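Local coordinates for protein nuclear hormone receptor FTZ-F1 (Drosophila melanogaster, PDB 2XHS) that probably regulates transcription as an NR5A-family nuclear receptor, through a ligand-binding domain that takes up a peptide of the partner protein Fushi tarazu, at residues A33-Q38 with F48-K53; L92-L97 with P207-M212; M148-C153 with A182-Y187. All blocks are in the same frame, centred on the assembly; numbering follows the deposited sequence.

The three contacts sample one mainly helical ligand-binding domain from one end to the other. Contact 1 sits near one end, where helix 24-39 meets helix 47-67. Contact 2 lies deep in the middle, and contact 3 is on the opposite side of the chain's centre from contact 1, with centres 32 Å apart. Contacts 1 and 2 do not touch; their nearest atoms are about 8 Å apart, and helix 47-67 is followed by helix 77-102. Contacts 2 and 3, with centres 17 Å apart, do meet: D95 OD1 and Y151 OH form a probable hydrogen bond of 2.7 Å, and L94 packs on the Y151 ring. Successive helices 170-191 and 198-224 also link these two.

Contact 1: A33-Q38 with F48-K53; sequences ALLQKQ and FELMCK
A bend at chi2 (-54°) in Q38 and another at chi3 (-103°) in K53 turn the ends of these two side chains toward each other, the two side chains approaching from opposite directions. K53 NZ donates a hydrogen bond to Q38 OE1 at 2.5 Å, a length that should not be pressed at this resolution. The donor lies off the line of the carbonyl (C=O...N angle 146°) and moderately tilted from its plane, while K53 CD runs close alongside the same amide. A leucine in place of Q38 would probably leave the K53 ammonium without this carbonyl acceptor and its side chain freer to turn. Helix 24-39 here runs roughly antiparallel to helix 47-67, probably as the additional outer layer that NR5A receptors place against the nuclear receptor sandwich. Beside this hydrogen bond the interface is apolar and centres on L50, whose two methyls serve different partners. L50 CD1 meets L35 CD2 at 3.9 Å, the two leucines being roughly perpendicular. L50 CD2 touches both Q38 CB and L34 CD2, each at 4.1 Å, and the L34 and L50 side chains lie side by side, pointing opposite ways. The other methyl of L34, CD1, rests 3.9 Å from the backbone oxygen K53 O. F117 of strand 116-118 packs on both L35 and L50.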
# COMPACT_ATOMS: atom_id res chain seq x y z
N ALA A 33 1.20 1.15 18.04
CA ALA A 33 1.16 0.13 19.05
C ALA A 33 2.38 -0.74 19.01
O ALA A 33 2.93 -1.07 20.02
CB ALA A 33 -0.02 -0.70 18.84
N LEU A 34 2.77 -1.17 17.82
CA LEU A 34 3.94 -1.97 17.65
C LEU A 34 5.13 -1.14 18.02
O LEU A 34 6.00 -1.57 18.72
CB LEU A 34 4.04 -2.40 16.20
CG LEU A 34 5.07 -3.37 15.67
CD1 LEU A 34 4.54 -3.95 14.46
CD2 LEU A 34 6.24 -2.61 15.31
N LEU A 35 5.15 0.09 17.58
CA LEU A 35 6.29 0.92 17.85
C LEU A 35 6.45 1.10 19.32
O LEU A 35 7.55 1.11 19.81
CB LEU A 35 6.11 2.28 17.22
CG LEU A 35 6.49 2.60 15.80
CD1 LEU A 35 6.15 4.00 15.59
CD2 LEU A 35 7.91 2.43 15.60
N GLN A 36 5.38 1.29 20.05
CA GLN A 36 5.51 1.40 21.48
C GLN A 36 5.95 0.12 22.08
O GLN A 36 6.86 0.06 22.84
CB GLN A 36 4.19 1.78 22.09
CG GLN A 36 4.17 1.71 23.57
CD GLN A 36 5.06 2.72 24.20
OE1 GLN A 36 5.71 3.49 23.51
NE2 GLN A 36 5.11 2.73 25.50
N LYS A 37 5.31 -0.95 21.72
CA LYS A 37 5.66 -2.21 22.31
C LYS A 37 7.07 -2.59 22.03
O LYS A 37 7.73 -3.16 22.85
CB LYS A 37 4.74 -3.29 21.83
CG LYS A 37 5.24 -4.63 22.13
CD LYS A 37 4.19 -5.65 21.91
CE LYS A 37 4.71 -7.01 22.21
NZ LYS A 37 3.68 -8.01 21.95
N GLN A 38 7.55 -2.30 20.85
CA GLN A 38 8.89 -2.69 20.52
C GLN A 38 9.94 -1.88 21.18
O GLN A 38 11.07 -2.25 21.18
CB GLN A 38 9.11 -2.69 19.02
CG GLN A 38 8.36 -3.75 18.27
CD GLN A 38 8.60 -5.11 18.79
OE1 GLN A 38 9.65 -5.67 18.61
NE2 GLN A 38 7.61 -5.68 19.42
N PHE A 48 16.64 -0.10 11.75
CA PHE A 48 16.34 -0.72 10.50
C PHE A 48 15.51 -1.92 10.73
O PHE A 48 14.58 -2.16 10.03
CB PHE A 48 17.60 -1.08 9.75
CG PHE A 48 17.34 -1.78 8.47
CD1 PHE A 48 17.05 -1.10 7.35
CD2 PHE A 48 17.35 -3.13 8.41
CE1 PHE A 48 16.81 -1.72 6.23
CE2 PHE A 48 17.10 -3.75 7.27
CZ PHE A 48 16.84 -3.05 6.19
N GLU A 49 15.82 -2.69 11.73
CA GLU A 49 15.05 -3.88 11.99
C GLU A 49 13.63 -3.55 12.30
O GLU A 49 12.76 -4.29 11.96
CB GLU A 49 15.59 -4.61 13.18
CG GLU A 49 16.88 -5.31 12.98
CD GLU A 49 16.98 -6.50 13.84
OE1 GLU A 49 16.27 -6.57 14.83
OE2 GLU A 49 17.79 -7.37 13.56
N LEU A 50 13.42 -2.47 13.01
CA LEU A 50 12.11 -2.03 13.42
C LEU A 50 11.26 -1.67 12.25
O LEU A 50 10.12 -2.02 12.17
CB LEU A 50 12.25 -0.83 14.31
CG LEU A 50 11.43 -0.72 15.58
CD1 LEU A 50 11.42 0.68 16.03
CD2 LEU A 50 10.05 -1.18 15.37
N MSE A 51 11.85 -0.99 11.30
CA MSE A 51 11.13 -0.58 10.16
C MSE A 51 10.61 -1.79 9.48
O MSE A 51 9.53 -1.80 9.00
CB MSE A 51 12.04 0.17 9.23
CG MSE A 51 11.35 0.77 8.08
SE MSE A 51 12.53 1.14 6.76
CE MSE A 51 12.70 -0.56 6.05
N CYS A 52 11.42 -2.82 9.45
CA CYS A 52 11.07 -4.09 8.86
C CYS A 52 9.96 -4.75 9.59
O CYS A 52 9.18 -5.45 9.01
CB CYS A 52 12.25 -5.01 8.78
SG CYS A 52 13.34 -4.67 7.48
N LYS A 53 9.92 -4.56 10.89
CA LYS A 53 8.88 -5.12 11.69
C LYS A 53 7.57 -4.53 11.34
O LYS A 53 6.57 -5.18 11.32
CB LYS A 53 9.19 -4.91 13.15
CG LYS A 53 9.66 -6.15 13.81
CD LYS A 53 9.85 -5.98 15.25
CE LYS A 53 11.29 -5.84 15.58
NZ LYS A 53 11.51 -6.15 17.00

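Contact 2: L92-L97 with P207-M212; sequences LVLDHL and PEIHAM
Segments 92-97 and 207-212 meet at a steep 112° between their helix directions, with axes 10.2 Å apart at closest approach. The backbones come nearest at V93 and I209, whose CA atoms are 7.2 Å apart, and both residues send their CB toward the opposing helix. No hydrogen bond spans the interface; methyl groups make all of it. V93 CG1 takes the central place: with this branch anti to the backbone N (chi1 176°), it reaches I209 CG2 at 4.1 Å, and CE of M212, a selenomethionine, at the same distance. The V93 and I209 side chains run past one another in opposite directions, whereas the M212 chain, bent at chi3, brings its terminal methyl to the valine. I209 divides its two ends between different neighbours. While CG2 faces V93, CD1 extends to L94 CD1 at 4.0 Å and, more loosely, to L97 CD1 at 4.3 Å. F134 and residues of helix 135-143 touch L97 and M212, and K155 and I158 of helix 148-159 lie against L94; all five touching side chains are buried. At the flank, H210 ND1 is hydrogen-bonded to D90 OD1, a polar tie between the same two helices. Such a steep crossing of helix 77-102 by helix 198-224 joins the middle layer to an outer one in the three-layered helical sandwich of nuclear receptor ligand-binding domains.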
# COMPACT_ATOMS: atom_id res chain seq x y z
N LEU A 92 2.43 -0.48 -0.59
CA LEU A 92 2.90 0.18 0.57
C LEU A 92 3.16 1.63 0.36
O LEU A 92 2.92 2.42 1.21
CB LEU A 92 4.17 -0.47 1.06
CG LEU A 92 4.04 -1.87 1.58
CD1 LEU A 92 5.30 -2.22 2.23
CD2 LEU A 92 2.94 -1.93 2.55
N VAL A 93 3.70 1.97 -0.78
CA VAL A 93 3.99 3.33 -1.11
C VAL A 93 2.75 4.17 -1.21
O VAL A 93 2.64 5.21 -0.63
CB VAL A 93 4.69 3.34 -2.45
CG1 VAL A 93 4.95 4.71 -2.92
CG2 VAL A 93 5.95 2.60 -2.34
N LEU A 94 1.78 3.66 -1.93
CA LEU A 94 0.53 4.32 -2.06
C LEU A 94 -0.14 4.46 -0.73
O LEU A 94 -0.68 5.47 -0.41
CB LEU A 94 -0.34 3.51 -2.98
CG LEU A 94 -1.72 4.07 -3.26
CD1 LEU A 94 -1.64 5.08 -4.29
CD2 LEU A 94 -2.56 2.97 -3.70
N ASP A 95 -0.10 3.43 0.06
CA ASP A 95 -0.72 3.50 1.34
C ASP A 95 -0.03 4.56 2.08
O ASP A 95 -0.61 5.26 2.83
CB ASP A 95 -0.50 2.22 2.10
CG ASP A 95 -1.42 1.16 1.72
OD1 ASP A 95 -2.40 1.42 1.06
OD2 ASP A 95 -1.20 0.05 2.14
N HIS A 96 1.27 4.63 1.95
CA HIS A 96 2.00 5.67 2.62
C HIS A 96 1.68 6.99 2.01
O HIS A 96 1.62 7.98 2.64
CB HIS A 96 3.48 5.40 2.65
CG HIS A 96 4.15 5.92 3.88
ND1 HIS A 96 4.78 7.14 3.93
CD2 HIS A 96 4.23 5.41 5.13
CE1 HIS A 96 5.24 7.34 5.15
NE2 HIS A 96 4.93 6.31 5.89
N LEU A 97 1.48 7.00 0.73
CA LEU A 97 1.15 8.22 0.09
C LEU A 97 -0.14 8.67 0.66
O LEU A 97 -0.34 9.82 0.88
CB LEU A 97 1.05 8.02 -1.39
CG LEU A 97 2.35 8.40 -2.04
CD1 LEU A 97 2.34 7.95 -3.40
CD2 LEU A 97 2.45 9.85 -2.01
N PRO A 207 2.59 3.95 -12.66
CA PRO A 207 3.84 3.53 -13.23
C PRO A 207 4.98 4.13 -12.50
O PRO A 207 5.98 3.49 -12.34
CB PRO A 207 3.76 4.12 -14.62
CG PRO A 207 2.43 4.55 -14.80
CD PRO A 207 1.61 4.21 -13.69
N GLU A 208 4.85 5.37 -12.11
CA GLU A 208 5.86 6.08 -11.39
C GLU A 208 6.07 5.49 -10.05
O GLU A 208 7.16 5.37 -9.59
CB GLU A 208 5.44 7.51 -11.23
CG GLU A 208 5.04 8.16 -12.50
CD GLU A 208 5.13 9.64 -12.43
OE1 GLU A 208 6.16 10.13 -11.99
OE2 GLU A 208 4.20 10.31 -12.83
N ILE A 209 4.98 5.16 -9.40
CA ILE A 209 5.04 4.58 -8.09
C ILE A 209 5.76 3.29 -8.15
O ILE A 209 6.47 2.96 -7.27
CB ILE A 209 3.70 4.22 -7.62
CG1 ILE A 209 2.99 5.42 -7.07
CG2 ILE A 209 3.81 3.22 -6.57
CD1 ILE A 209 1.70 5.09 -6.55
N HIS A 210 5.53 2.54 -9.20
CA HIS A 210 6.13 1.26 -9.35
C HIS A 210 7.61 1.39 -9.43
O HIS A 210 8.33 0.64 -8.85
CB HIS A 210 5.58 0.60 -10.59
CG HIS A 210 6.16 -0.74 -10.87
ND1 HIS A 210 5.96 -1.82 -10.05
CD2 HIS A 210 6.92 -1.18 -11.89
CE1 HIS A 210 6.59 -2.86 -10.54
NE2 HIS A 210 7.18 -2.50 -11.66
N ALA A 211 8.09 2.39 -10.11
CA ALA A 211 9.50 2.53 -10.23
C ALA A 211 10.10 2.68 -8.86
O ALA A 211 11.12 2.12 -8.57
CB ALA A 211 9.80 3.69 -11.04
N MSE A 212 9.46 3.45 -8.02
CA MSE A 212 9.93 3.66 -6.68
C MSE A 212 9.97 2.39 -5.90
O MSE A 212 10.83 2.20 -5.09
CB MSE A 212 8.99 4.57 -5.94
CG MSE A 212 9.40 5.99 -5.87
SE MSE A 212 8.30 6.75 -4.60
CE MSE A 212 8.91 5.74 -3.18

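Contact 3: M148-C153 with A182-Y187; sequences MGDYVC and AALLDY
L184 and C153 form the close-packed part of this contact: both leucine methyls lie against C153 CB, with L184 CD2 at 3.7 Å, where the CA atoms of the two residues approach to 6.2 Å. The second methyl, L184 CD1, also touches D150 OD1 at 3.7 Å, the aspartate lying nearly perpendicular to the leucine. One turn on, Y187 packs against the start of helix 148-159. With CG anti to the backbone N (chi1 -180°), its ring reaches across to the glycine, Y187 CE2 coming 4.1 Å from G149 CA, and the lack of a side chain there lets the ring lie close to the backbone. D150 OD1 sits at the edge of this ring, in its plane, 3.8 Å from Y187 CD2, with the carboxylate turned 65° from the ring. The other oxygen, D150 OD2, is held by a salt bridge to K198 of helix 198-224, which probably balances the charge of the buried carboxylate. At the far end of the ring Y187 OH is hydrogen-bonded to the backbone N of E6. Away from these residues the contact thins out: A182 and D186 are exposed and make no contact with segment 148-153, and A183 CB comes no nearer than 5.3 Å, to C153 SG. Helix 13-20 packs on Y187 and helix 198-224 on L184, so this nearly antiparallel pair (165°) is flanked by both, as expected for neighbouring helices in the central layer of the nuclear receptor ligand-binding fold.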
# COMPACT_ATOMS: atom_id res chain seq x y z
N MSE A 148 -9.91 9.99 -0.78
CA MSE A 148 -10.03 8.66 -0.25
C MSE A 148 -10.59 7.75 -1.30
O MSE A 148 -10.25 6.62 -1.38
CB MSE A 148 -10.93 8.68 0.96
CG MSE A 148 -11.33 7.34 1.53
SE MSE A 148 -10.05 6.44 2.55
CE MSE A 148 -11.07 5.82 3.92
N GLY A 149 -11.48 8.25 -2.10
CA GLY A 149 -12.05 7.46 -3.15
C GLY A 149 -11.09 7.05 -4.22
O GLY A 149 -11.11 5.95 -4.68
N ASP A 150 -10.24 7.96 -4.61
CA ASP A 150 -9.25 7.71 -5.60
C ASP A 150 -8.30 6.67 -5.12
O ASP A 150 -7.91 5.82 -5.85
CB ASP A 150 -8.45 8.97 -5.82
CG ASP A 150 -9.24 10.05 -6.40
OD1 ASP A 150 -10.02 9.77 -7.29
OD2 ASP A 150 -9.07 11.19 -6.02
N TYR A 151 -7.91 6.78 -3.88
CA TYR A 151 -6.93 5.92 -3.29
C TYR A 151 -7.32 4.46 -3.25
O TYR A 151 -6.51 3.62 -3.43
CB TYR A 151 -6.58 6.44 -1.91
CG TYR A 151 -6.09 5.43 -0.92
CD1 TYR A 151 -4.82 4.95 -0.98
CD2 TYR A 151 -6.90 4.97 0.07
CE1 TYR A 151 -4.38 4.04 -0.11
CE2 TYR A 151 -6.46 4.06 0.94
CZ TYR A 151 -5.20 3.60 0.85
OH TYR A 151 -4.74 2.69 1.73
N VAL A 152 -8.56 4.16 -2.96
CA VAL A 152 -9.00 2.79 -2.97
C VAL A 152 -9.06 2.15 -4.33
O VAL A 152 -8.79 1.01 -4.48
CB VAL A 152 -10.30 2.59 -2.22
CG1 VAL A 152 -10.06 2.77 -0.80
CG2 VAL A 152 -11.27 3.58 -2.64
N CYS A 153 -9.51 2.92 -5.31
CA CYS A 153 -9.62 2.43 -6.68
C CYS A 153 -8.24 2.09 -7.20
O CYS A 153 -8.05 1.09 -7.90
CB CYS A 153 -10.28 3.48 -7.57
SG CYS A 153 -11.95 3.96 -7.06
N ALA A 182 -13.21 1.99 -14.68
CA ALA A 182 -14.39 2.66 -15.07
C ALA A 182 -15.02 3.36 -13.92
O ALA A 182 -15.50 4.44 -14.05
CB ALA A 182 -15.30 1.70 -15.60
N ALA A 183 -15.06 2.72 -12.79
CA ALA A 183 -15.66 3.33 -11.64
C ALA A 183 -14.87 4.55 -11.28
O ALA A 183 -15.42 5.53 -10.88
CB ALA A 183 -15.69 2.38 -10.51
N LEU A 184 -13.56 4.45 -11.38
CA LEU A 184 -12.69 5.55 -11.07
C LEU A 184 -12.91 6.66 -12.01
O LEU A 184 -12.88 7.79 -11.64
CB LEU A 184 -11.24 5.14 -11.11
CG LEU A 184 -10.17 6.13 -10.70
CD1 LEU A 184 -10.50 6.80 -9.46
CD2 LEU A 184 -8.96 5.35 -10.50
N LEU A 185 -13.10 6.35 -13.27
CA LEU A 185 -13.34 7.38 -14.22
C LEU A 185 -14.61 8.10 -13.92
O LEU A 185 -14.67 9.28 -13.98
CB LEU A 185 -13.40 6.77 -15.60
CG LEU A 185 -13.75 7.66 -16.76
CD1 LEU A 185 -12.85 8.80 -16.84
CD2 LEU A 185 -13.56 6.82 -17.92
N ASP A 186 -15.65 7.38 -13.59
CA ASP A 186 -16.92 7.97 -13.31
C ASP A 186 -16.82 8.89 -12.13
O ASP A 186 -17.37 9.94 -12.11
CB ASP A 186 -17.87 6.81 -13.00
CG ASP A 186 -19.26 7.23 -12.69
OD1 ASP A 186 -19.74 8.22 -13.21
OD2 ASP A 186 -19.90 6.56 -11.90
N TYR A 187 -16.10 8.46 -11.11
CA TYR A 187 -16.01 9.23 -9.92
C TYR A 187 -15.35 10.53 -10.23
O TYR A 187 -15.79 11.56 -9.80
CB TYR A 187 -15.24 8.42 -8.87
CG TYR A 187 -15.07 9.10 -7.54
CD1 TYR A 187 -16.13 9.46 -6.77
CD2 TYR A 187 -13.83 9.37 -7.07
CE1 TYR A 187 -15.94 10.08 -5.57
CE2 TYR A 187 -13.65 9.98 -5.90
CZ TYR A 187 -14.71 10.34 -5.15
OH TYR A 187 -14.51 10.96 -3.96